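Local atomic coordinates of beta-n-acetylhexosaminidase (PDB entry 1HP5), a protein that probably hydrolyses terminal N-acetylhexosamine residues from glycoconjugates and related oligosaccharides, as a family 20 glycosidase using the substrate's own acetamido group as nucleophile. Residues A[166-171]-A[195-200]; A[285-290]-A[330-335]; A[400-405]-A[416-421]. All coordinates share one frame; numbering follows the deposited sequence.

Contact 1 of 3, residues A[166-171]-A[195-200]; sequences VSRHFF and LSDDQG. With NGT (3ar,5R,6S,7R,7ar-5-hydroxymethyl-2-methyl-5,6,7,7a-tetrahydro-3ah-pyrano[3,2-D]thiazole-6,7-diol), chain F.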
loop_
_atom_site.group_PDB
_atom_site.type_symbol
_atom_site.label_atom_id
_atom_site.label_comp_id
_atom_site.label_asym_id
_atom_site.label_seq_id
_atom_site.Cartn_x
_atom_site.Cartn_y
_atom_site.Cartn_z
ATOM N N VAL A 166 -7.965 9.355 -1.903
ATOM C CA VAL A 166 -9.039 9.861 -1.057
ATOM C C VAL A 166 -9.490 11.228 -1.554
ATOM O O VAL A 166 -10.250 11.933 -0.883
ATOM C CB VAL A 166 -8.617 9.950 0.435
ATOM C CG1 VAL A 166 -8.218 8.553 0.945
ATOM C CG2 VAL A 166 -7.473 10.938 0.609
ATOM N N SER A 167 -9.024 11.587 -2.749
ATOM C CA SER A 167 -9.369 12.864 -3.360
ATOM C C SER A 167 -10.627 12.777 -4.225
ATOM O O SER A 167 -11.486 13.655 -4.154
ATOM C CB SER A 167 -8.204 13.378 -4.207
ATOM O OG SER A 167 -7.058 13.614 -3.402
ATOM N N ARG A 168 -10.734 11.734 -5.044
ATOM C CA ARG A 168 -11.901 11.563 -5.914
ATOM C C ARG A 168 -13.127 11.318 -5.044
ATOM O O ARG A 168 -14.162 11.962 -5.216
ATOM C CB ARG A 168 -11.657 10.416 -6.893
ATOM C CG ARG A 168 -10.845 10.851 -8.118
ATOM C CD ARG A 168 -9.758 11.888 -7.782
ATOM N NE ARG A 168 -9.103 12.348 -9.003
ATOM C CZ ARG A 168 -8.201 11.641 -9.678
ATOM N NH1 ARG A 168 -7.830 10.444 -9.243
ATOM N NH2 ARG A 168 -7.702 12.111 -10.811
ATOM N N HIS A 169 -13.006 10.376 -4.118
ATOM C CA HIS A 169 -14.057 10.108 -3.141
ATOM C C HIS A 169 -13.319 10.052 -1.815
ATOM O O HIS A 169 -12.321 9.335 -1.680
ATOM C CB HIS A 169 -14.780 8.784 -3.395
ATOM C CG HIS A 169 -15.882 8.886 -4.403
ATOM N ND1 HIS A 169 -15.727 8.501 -5.718
ATOM C CD2 HIS A 169 -17.149 9.352 -4.295
ATOM C CE1 HIS A 169 -16.852 8.722 -6.375
ATOM N NE2 HIS A 169 -17.731 9.240 -5.534
ATOM N N PHE A 170 -13.796 10.826 -0.849
ATOM C CA PHE A 170 -13.167 10.876 0.459
ATOM C C PHE A 170 -13.521 9.672 1.317
ATOM O O PHE A 170 -14.644 9.165 1.274
ATOM C CB PHE A 170 -13.576 12.154 1.193
ATOM C CG PHE A 170 -12.955 12.299 2.555
ATOM C CD1 PHE A 170 -11.586 12.518 2.691
ATOM C CD2 PHE A 170 -13.738 12.213 3.702
ATOM C CE1 PHE A 170 -11.002 12.652 3.954
ATOM C CE2 PHE A 170 -13.163 12.345 4.973
ATOM C CZ PHE A 170 -11.796 12.565 5.097
ATOM N N PHE A 171 -12.540 9.207 2.079
ATOM C CA PHE A 171 -12.732 8.093 2.991
ATOM C C PHE A 171 -12.186 8.564 4.332
ATOM O O PHE A 171 -11.044 9.029 4.421
ATOM C CB PHE A 171 -12.000 6.839 2.487
ATOM C CG PHE A 171 -12.629 6.237 1.258
ATOM C CD1 PHE A 171 -12.311 6.715 -0.011
ATOM C CD2 PHE A 171 -13.602 5.249 1.374
ATOM C CE1 PHE A 171 -12.956 6.222 -1.152
ATOM C CE2 PHE A 171 -14.257 4.746 0.240
ATOM C CZ PHE A 171 -13.929 5.240 -1.028
ATOM N N LEU A 195 -3.626 12.623 -1.367
ATOM C CA LEU A 195 -4.352 13.604 -0.578
ATOM C C LEU A 195 -4.977 14.781 -1.294
ATOM O O LEU A 195 -5.749 15.521 -0.688
ATOM C CB LEU A 195 -3.441 14.134 0.527
ATOM C CG LEU A 195 -2.980 13.078 1.531
ATOM C CD1 LEU A 195 -1.919 13.680 2.444
ATOM C CD2 LEU A 195 -4.178 12.581 2.336
ATOM N N SER A 196 -4.646 14.979 -2.564
ATOM C CA SER A 196 -5.229 16.098 -3.287
ATOM C C SER A 196 -5.309 15.841 -4.774
ATOM O O SER A 196 -4.484 15.130 -5.344
ATOM C CB SER A 196 -4.422 17.377 -3.047
ATOM O OG SER A 196 -3.134 17.292 -3.638
ATOM N N ASP A 197 -6.320 16.430 -5.398
ATOM C CA ASP A 197 -6.501 16.296 -6.825
ATOM C C ASP A 197 -7.472 17.377 -7.277
ATOM O O ASP A 197 -7.652 18.379 -6.586
ATOM C CB ASP A 197 -7.018 14.896 -7.166
ATOM C CG ASP A 197 -6.582 14.445 -8.546
ATOM O OD1 ASP A 197 -7.186 14.906 -9.537
ATOM O OD2 ASP A 197 -5.622 13.649 -8.642
ATOM N N ASP A 198 -8.098 17.190 -8.431
ATOM C CA ASP A 198 -9.025 18.194 -8.932
ATOM C C ASP A 198 -10.346 18.247 -8.174
ATOM O O ASP A 198 -10.947 19.316 -8.048
ATOM C CB ASP A 198 -9.307 17.948 -10.412
ATOM C CG ASP A 198 -8.064 18.045 -11.256
ATOM O OD1 ASP A 198 -7.407 19.109 -11.219
ATOM O OD2 ASP A 198 -7.739 17.060 -11.951
ATOM N N GLN A 199 -10.788 17.101 -7.662
ATOM C CA GLN A 199 -12.065 17.028 -6.955
ATOM C C GLN A 199 -12.014 17.197 -5.439
ATOM O O GLN A 199 -13.047 17.113 -4.768
ATOM C CB GLN A 199 -12.763 15.713 -7.302
ATOM C CG GLN A 199 -12.893 15.483 -8.804
ATOM C CD GLN A 199 -11.722 14.707 -9.389
ATOM O OE1 GLN A 199 -10.623 14.692 -8.829
ATOM N NE2 GLN A 199 -11.954 14.069 -10.530
ATOM N N GLY A 200 -10.824 17.437 -4.895
ATOM C CA GLY A 200 -10.722 17.621 -3.458
ATOM C C GLY A 200 -9.318 17.760 -2.903
ATOM O O GLY A 200 -8.345 17.269 -3.483
HETATM C C1 NGT F . -4.074 8.053 -14.046
HETATM C C2 NGT F . -4.175 9.481 -13.432
HETATM C C3 NGT F . -5.166 9.520 -12.219
HETATM C C4 NGT F . -6.444 8.699 -12.466
HETATM C C5 NGT F . -6.079 7.258 -12.885
HETATM C C6 NGT F . -7.289 6.375 -13.178
HETATM C C7 NGT F . -2.090 8.886 -12.710
HETATM C C8 NGT F . -0.678 8.971 -12.180
HETATM N N2 NGT F . -2.844 9.863 -12.978
HETATM S S1 NGT F . -2.744 7.273 -13.006
HETATM O O3 NGT F . -5.494 10.866 -11.911
HETATM O O4 NGT F . -7.219 8.682 -11.281
HETATM O O5 NGT F . -5.237 7.281 -14.101
HETATM O O6 NGT F . -6.888 5.020 -13.390
HETATM O O HOH W 1 -8.737 14.612 -12.069
#
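Arg168 reaches across from the 166-171 loop to Asp197 and Gln199, and its guanidinium group carries the charged and hydrogen-bonded part of this contact. Charge comes first. NH2 forms a salt bridge of 3.1 Å to Asp197 OD1, but the pair is not a flat, side-by-side one: the carboxylate is turned 39° against the guanidinium, with OD2 lying 3.3 Å above the guanidinium plane near its rim. Asp197 is itself fixed by His194 and His256, and its OD1 also accepts the backbone N of Asp198. NH1 of the arginine makes a second salt bridge, to Asp165.

Hydrogen bonds grip the edge of the group. NE gives its hydrogen to Gln199 OE1 at 2.8 Å; the oxygen sits in the guanidinium plane, while the amide itself is rotated 73° from it. A bend at chi2 (37°) swings the arginine chain round to that oxygen. NH1 and NH2 then fork onto the bound thiazoline, NH1 to O4 and NH2 to O3, each 2.8 Å, and NH2 also donates to water 1, which is bonded in turn to Asp198 OD2. A leucine in place of Arg168 would probably leave Asp197 without its cationic mate and both sugar hydroxyls without these donors.

Packing does the rest. Ser167 CB lies 3.5 Å from Asp197 CB, while its OG is hydrogen-bonded to His194 O. Val166 CG2 and Leu195 CD2 run side by side, 4.1 Å apart.

These two loops follow the neighbouring parallel strands 159-165 and 190-194, and the arrangement is that of a TIM-barrel active site, where loops beyond the C-terminal strand ends grip the sugar; here they hold the O3 and O4 side of the ligand.

Contact 2 of 3, residues A[285-290]-A[330-335]; sequences SSLCVD and VAFMKR
Val289 and Leu287 receive the side chain of Phe332, from helix 326-342, and that side chain is the one to follow outward. Its CG is anti to the backbone N (chi1 -179°), which sends the ring off the helix along the 285-290 loop. CB meets Val289 CG2 at 4.0 Å. One step out, CD1 is still against the same methyl, 4.1 Å from Val289 CG2. By CE1 the partner has changed: Leu287 CD1 lies 3.8 Å from it, and the same methyl comes within 3.6 Å of CZ at the ring's tip. The ring therefore spans two residues of the loop, valine at its root and leucine at its end, and Met253 and Pro254 add to its surroundings. Leu287 in turn touches Leu261 of helix 258-263, so the leucine sits between two helices.

Val289 divides its two methyls. While CG2 serves the phenylalanine, CG1 points to the rim of the helix, 4.4 Å from Ala331 CB and 3.6 Å from Arg335 NH1. The extended chain of Arg335, one turn on from Ala331, runs back along the helix and lays the guanidinium over the alanine, whose CB stands 4.2 Å from the plane, under the centre of one face. Tyr295 OH is hydrogen-bonded both to Arg335 NH1 and to Val289 O, a polar tie at the exposed edge. Within the loop, Cys288 is turned away from the helix and joined to Cys269 by a disulfide.

The chemistry is thus almost wholly apolar: branched aliphatic methyls against an aromatic ring and an alanine. Cohesion between loop and helix probably rests largely on close fit and the exclusion of water, with the arginine and Tyr295 adding polar chemistry at the border.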
loop_
_atom_site.group_PDB
_atom_site.type_symbol
_atom_site.label_atom_id
_atom_site.label_comp_id
_atom_site.label_asym_id
_atom_site.label_seq_id
_atom_site.Cartn_x
_atom_site.Cartn_y
_atom_site.Cartn_z
ATOM N N SER A 285 -6.159 21.197 -15.190
ATOM C CA SER A 285 -5.668 22.113 -14.167
ATOM C C SER A 285 -4.157 22.270 -14.132
ATOM O O SER A 285 -3.411 21.353 -14.476
ATOM C CB SER A 285 -6.129 21.643 -12.789
ATOM O OG SER A 285 -5.561 20.377 -12.500
ATOM N N SER A 286 -3.716 23.437 -13.681
ATOM C CA SER A 286 -2.296 23.714 -13.570
ATOM C C SER A 286 -2.018 24.877 -12.638
ATOM O O SER A 286 -2.688 25.902 -12.703
ATOM C CB SER A 286 -1.704 24.044 -14.941
ATOM O OG SER A 286 -0.364 24.482 -14.798
ATOM N N LEU A 287 -1.033 24.711 -11.764
ATOM C CA LEU A 287 -0.648 25.786 -10.872
ATOM C C LEU A 287 -0.058 26.842 -11.802
ATOM O O LEU A 287 0.264 26.536 -12.954
ATOM C CB LEU A 287 0.415 25.311 -9.887
ATOM C CG LEU A 287 -0.030 24.333 -8.798
ATOM C CD1 LEU A 287 1.166 23.962 -7.931
ATOM C CD2 LEU A 287 -1.123 24.978 -7.953
ATOM N N CYS A 288 0.078 28.073 -11.321
ATOM C CA CYS A 288 0.637 29.127 -12.156
ATOM C C CYS A 288 2.151 29.183 -11.983
ATOM O O CYS A 288 2.663 29.780 -11.035
ATOM C CB CYS A 288 0.012 30.485 -11.814
ATOM S SG CYS A 288 0.481 31.751 -13.041
ATOM N N VAL A 289 2.864 28.551 -12.910
ATOM C CA VAL A 289 4.318 28.497 -12.869
ATOM C C VAL A 289 4.981 29.879 -12.914
ATOM O O VAL A 289 6.113 30.040 -12.464
ATOM C CB VAL A 289 4.859 27.635 -14.036
ATOM C CG1 VAL A 289 6.380 27.523 -13.959
ATOM C CG2 VAL A 289 4.234 26.253 -13.986
ATOM N N ASP A 290 4.262 30.870 -13.429
ATOM C CA ASP A 290 4.782 32.234 -13.566
ATOM C C ASP A 290 4.700 33.120 -12.318
ATOM O O ASP A 290 5.388 34.138 -12.240
ATOM C CB ASP A 290 4.051 32.953 -14.706
ATOM C CG ASP A 290 3.816 32.058 -15.908
ATOM O OD1 ASP A 290 3.125 31.026 -15.757
ATOM O OD2 ASP A 290 4.319 32.388 -17.005
ATOM N N VAL A 330 9.029 21.609 -16.634
ATOM C CA VAL A 330 10.425 21.423 -16.265
ATOM C C VAL A 330 10.855 22.520 -15.292
ATOM O O VAL A 330 11.487 22.245 -14.273
ATOM C CB VAL A 330 11.343 21.458 -17.510
ATOM C CG1 VAL A 330 12.805 21.368 -17.083
ATOM C CG2 VAL A 330 10.993 20.307 -18.450
ATOM N N ALA A 331 10.506 23.764 -15.603
ATOM C CA ALA A 331 10.866 24.881 -14.730
ATOM C C ALA A 331 10.246 24.691 -13.347
ATOM O O ALA A 331 10.912 24.863 -12.323
ATOM C CB ALA A 331 10.388 26.199 -15.338
ATOM N N PHE A 332 8.965 24.330 -13.325
ATOM C CA PHE A 332 8.249 24.121 -12.071
ATOM C C PHE A 332 8.922 23.057 -11.204
ATOM O O PHE A 332 9.210 23.290 -10.032
ATOM C CB PHE A 332 6.801 23.705 -12.349
ATOM C CG PHE A 332 5.985 23.502 -11.101
ATOM C CD1 PHE A 332 5.425 24.590 -10.435
ATOM C CD2 PHE A 332 5.813 22.229 -10.566
ATOM C CE1 PHE A 332 4.705 24.410 -9.253
ATOM C CE2 PHE A 332 5.096 22.040 -9.386
ATOM C CZ PHE A 332 4.542 23.134 -8.730
ATOM N N MET A 333 9.168 21.886 -11.784
ATOM C CA MET A 333 9.805 20.793 -11.054
ATOM C C MET A 333 11.219 21.139 -10.613
ATOM O O MET A 333 11.691 20.674 -9.572
ATOM C CB MET A 333 9.816 19.527 -11.915
ATOM C CG MET A 333 8.430 18.935 -12.097
ATOM S SD MET A 333 7.652 18.669 -10.480
ATOM C CE MET A 333 6.431 17.393 -10.898
ATOM N N LYS A 334 11.896 21.954 -11.411
ATOM C CA LYS A 334 13.253 22.374 -11.090
ATOM C C LYS A 334 13.207 23.148 -9.776
ATOM O O LYS A 334 14.038 22.951 -8.888
ATOM C CB LYS A 334 13.786 23.279 -12.203
ATOM C CG LYS A 334 15.229 23.725 -12.035
ATOM C CD LYS A 334 16.196 22.616 -12.409
ATOM C CE LYS A 334 17.633 23.120 -12.415
ATOM N NZ LYS A 334 18.593 22.052 -12.817
ATOM N N ARG A 335 12.207 24.015 -9.658
ATOM C CA ARG A 335 12.038 24.852 -8.476
ATOM C C ARG A 335 11.435 24.169 -7.248
ATOM O O ARG A 335 11.870 24.426 -6.125
ATOM C CB ARG A 335 11.186 26.072 -8.834
ATOM C CG ARG A 335 11.803 26.966 -9.892
ATOM C CD ARG A 335 10.749 27.837 -10.557
ATOM N NE ARG A 335 11.327 28.736 -11.550
ATOM C CZ ARG A 335 10.624 29.357 -12.493
ATOM N NH1 ARG A 335 9.311 29.174 -12.577
ATOM N NH2 ARG A 335 11.233 30.163 -13.352
#

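Contact 3 of 3, residues A[400-405]-A[416-421]; sequences LDMKYT and GYVEVQ. With NGT (3ar,5R,6S,7R,7ar-5-hydroxymethyl-2-methyl-5,6,7,7a-tetrahydro-3ah-pyrano[3,2-D]thiazole-6,7-diol), chain F.
Met402 CB points toward the 416-421 segment, and chi1 (-144°) puts CG 3.3 Å from Gly416 O and 3.9 Å from Val418 CG2; bends at chi2 and chi3 (57° and 62°) then turn SD and CE back, CE ending 4.1 Å from the ligand's O6. Both segments belong to the long excursion that follows strand 389-392, the seventh strand of the TIM barrel, and they are bound by one backbone hydrogen bond: Val418 N to Lys403 O, 2.8 Å and nearly straight. A softer contact runs beside it, Tyr404 CA to Val418 O at 3.6 Å with the hydrogen aimed at the oxygen. Glu419 occupies the N-cap position, and its OE1 accepts the N-H of the next residue, Val420, while Tyr504 and Ser506 hold the carboxylate from outside.

At the other end, Asp401 OD2 accepts the ligand's O6 hydroxyl at 2.7 Å, so this loop closes the hydroxymethyl side of the pocket. Toward solvent, Lys403 and Tyr417 lie alongside each other, Lys403 CB meeting the tyrosine ring at its edge, 3.8 Å from CD1. Water 2, in the plane of that ring, bridges their ends, hydrogen-bonded to Tyr417 OH and accepting from Lys403 NZ at 3.2 Å.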
loop_
_atom_site.group_PDB
_atom_site.type_symbol
_atom_site.label_atom_id
_atom_site.label_comp_id
_atom_site.label_asym_id
_atom_site.label_seq_id
_atom_site.Cartn_x
_atom_site.Cartn_y
_atom_site.Cartn_z
ATOM N N LEU A 400 -5.669 -1.161 -9.180
ATOM C CA LEU A 400 -6.819 -1.867 -8.625
ATOM C C LEU A 400 -8.154 -1.285 -9.077
ATOM O O LEU A 400 -9.199 -1.905 -8.897
ATOM C CB LEU A 400 -6.720 -1.880 -7.097
ATOM C CG LEU A 400 -5.383 -2.483 -6.644
ATOM C CD1 LEU A 400 -5.268 -2.461 -5.126
ATOM C CD2 LEU A 400 -5.289 -3.919 -7.173
ATOM N N ASP A 401 -8.123 -0.096 -9.670
ATOM C CA ASP A 401 -9.355 0.511 -10.151
ATOM C C ASP A 401 -9.672 0.061 -11.570
ATOM O O ASP A 401 -10.740 0.362 -12.086
ATOM C CB ASP A 401 -9.268 2.041 -10.103
ATOM C CG ASP A 401 -8.207 2.596 -11.032
ATOM O OD1 ASP A 401 -7.064 2.099 -10.987
ATOM O OD2 ASP A 401 -8.511 3.539 -11.799
ATOM N N MET A 402 -8.757 -0.665 -12.208
ATOM C CA MET A 402 -9.010 -1.112 -13.580
ATOM C C MET A 402 -9.945 -2.319 -13.579
ATOM O O MET A 402 -9.791 -3.228 -12.764
ATOM C CB MET A 402 -7.695 -1.474 -14.286
ATOM C CG MET A 402 -7.664 -1.104 -15.773
ATOM S SD MET A 402 -7.969 0.668 -16.015
ATOM C CE MET A 402 -6.548 1.366 -15.110
ATOM N N LYS A 403 -10.910 -2.321 -14.492
ATOM C CA LYS A 403 -11.867 -3.418 -14.605
ATOM C C LYS A 403 -11.183 -4.743 -14.899
ATOM O O LYS A 403 -10.139 -4.790 -15.558
ATOM C CB LYS A 403 -12.881 -3.131 -15.721
ATOM C CG LYS A 403 -13.819 -1.970 -15.426
ATOM C CD LYS A 403 -14.822 -1.759 -16.555
ATOM C CE LYS A 403 -15.817 -0.650 -16.193
ATOM N NZ LYS A 403 -16.767 -0.398 -17.309
ATOM N N TYR A 404 -11.787 -5.819 -14.407
ATOM C CA TYR A 404 -11.279 -7.169 -14.615
ATOM C C TYR A 404 -11.599 -7.591 -16.043
ATOM O O TYR A 404 -10.784 -8.214 -16.723
ATOM C CB TYR A 404 -11.967 -8.132 -13.654
ATOM C CG TYR A 404 -11.702 -7.838 -12.203
ATOM C CD1 TYR A 404 -10.484 -8.175 -11.619
ATOM C CD2 TYR A 404 -12.682 -7.246 -11.404
ATOM C CE1 TYR A 404 -10.247 -7.938 -10.273
ATOM C CE2 TYR A 404 -12.456 -6.999 -10.059
ATOM C CZ TYR A 404 -11.238 -7.352 -9.499
ATOM O OH TYR A 404 -11.016 -7.142 -8.163
ATOM N N THR A 405 -12.812 -7.252 -16.470
ATOM C CA THR A 405 -13.310 -7.562 -17.806
ATOM C C THR A 405 -14.287 -6.455 -18.190
ATOM O O THR A 405 -14.600 -5.583 -17.372
ATOM C CB THR A 405 -14.083 -8.893 -17.831
ATOM O OG1 THR A 405 -15.337 -8.721 -17.161
ATOM C CG2 THR A 405 -13.295 -9.986 -17.132
ATOM N N GLY A 416 -7.250 -0.776 -20.570
ATOM C CA GLY A 416 -7.677 -2.101 -20.975
ATOM C C GLY A 416 -8.270 -2.829 -19.783
ATOM O O GLY A 416 -8.612 -2.210 -18.776
ATOM N N TYR A 417 -8.400 -4.144 -19.891
ATOM C CA TYR A 417 -8.954 -4.944 -18.811
ATOM C C TYR A 417 -7.822 -5.706 -18.132
ATOM O O TYR A 417 -6.875 -6.130 -18.787
ATOM C CB TYR A 417 -10.012 -5.889 -19.377
ATOM C CG TYR A 417 -11.148 -5.127 -20.015
ATOM C CD1 TYR A 417 -11.983 -4.318 -19.242
ATOM C CD2 TYR A 417 -11.354 -5.161 -21.394
ATOM C CE1 TYR A 417 -12.994 -3.557 -19.826
ATOM C CE2 TYR A 417 -12.366 -4.401 -21.990
ATOM C CZ TYR A 417 -13.178 -3.602 -21.199
ATOM O OH TYR A 417 -14.168 -2.842 -21.772
ATOM N N VAL A 418 -7.907 -5.869 -16.816
ATOM C CA VAL A 418 -6.838 -6.543 -16.092
ATOM C C VAL A 418 -7.335 -7.651 -15.181
ATOM O O VAL A 418 -7.753 -7.396 -14.049
ATOM C CB VAL A 418 -6.023 -5.527 -15.249
ATOM C CG1 VAL A 418 -4.842 -6.222 -14.565
ATOM C CG2 VAL A 418 -5.534 -4.393 -16.138
ATOM N N GLU A 419 -7.293 -8.880 -15.690
ATOM C CA GLU A 419 -7.713 -10.035 -14.917
ATOM C C GLU A 419 -6.628 -10.389 -13.909
ATOM O O GLU A 419 -5.537 -9.817 -13.923
ATOM C CB GLU A 419 -8.002 -11.225 -15.836
ATOM C CG GLU A 419 -9.491 -11.468 -16.052
ATOM C CD GLU A 419 -10.158 -12.115 -14.851
ATOM O OE1 GLU A 419 -9.548 -12.135 -13.762
ATOM O OE2 GLU A 419 -11.300 -12.602 -14.991
ATOM N N VAL A 420 -6.936 -11.341 -13.037
ATOM C CA VAL A 420 -6.011 -11.747 -11.987
ATOM C C VAL A 420 -4.665 -12.247 -12.493
ATOM O O VAL A 420 -3.617 -11.883 -11.942
ATOM C CB VAL A 420 -6.662 -12.815 -11.089
ATOM C CG1 VAL A 420 -5.734 -13.176 -9.943
ATOM C CG2 VAL A 420 -7.987 -12.280 -10.554
ATOM N N GLN A 421 -4.670 -13.072 -13.537
ATOM C CA GLN A 421 -3.394 -13.563 -14.040
ATOM C C GLN A 421 -2.535 -12.424 -14.566
ATOM O O GLN A 421 -1.354 -12.327 -14.230
ATOM C CB GLN A 421 -3.583 -14.614 -15.140
ATOM C CG GLN A 421 -2.262 -14.981 -15.816
ATOM C CD GLN A 421 -2.316 -16.281 -16.594
ATOM O OE1 GLN A 421 -3.385 -16.749 -16.985
ATOM N NE2 GLN A 421 -1.147 -16.866 -16.834
HETATM C C1 NGT F . -4.074 8.053 -14.046
HETATM C C2 NGT F . -4.175 9.481 -13.432
HETATM C C3 NGT F . -5.166 9.520 -12.219
HETATM C C4 NGT F . -6.444 8.699 -12.466
HETATM C C5 NGT F . -6.079 7.258 -12.885
HETATM C C6 NGT F . -7.289 6.375 -13.178
HETATM C C7 NGT F . -2.090 8.886 -12.710
HETATM C C8 NGT F . -0.678 8.971 -12.180
HETATM N N2 NGT F . -2.844 9.863 -12.978
HETATM S S1 NGT F . -2.744 7.273 -13.006
HETATM O O3 NGT F . -5.494 10.866 -11.911
HETATM O O4 NGT F . -7.219 8.682 -11.281
HETATM O O5 NGT F . -5.237 7.281 -14.101
HETATM O O6 NGT F . -6.888 5.020 -13.390
HETATM O O HOH W 2 -16.059 -1.760 -20.086
#

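Contacts 1 and 3 take hold of different hydroxyls of the thiazoline: the first grips O3 and O4, the second O6, and Glu450 and Trp414 are also hydrogen-bonded to it. Their centres are 22 Å apart and their nearest atoms about 7 Å, so the ligand links them without direct touch. Contact 2 lies farther out, about 29 Å from the chain's centre, yet it connects to contact 1 through Asp198 OD1 and Ser285 OG, 2.6 Å apart and probably hydrogen-bonded. Contacts 2 and 3 stay separate, with centres 34 Å apart. All three belong to the family 20 catalytic domain and follow one another along the chain.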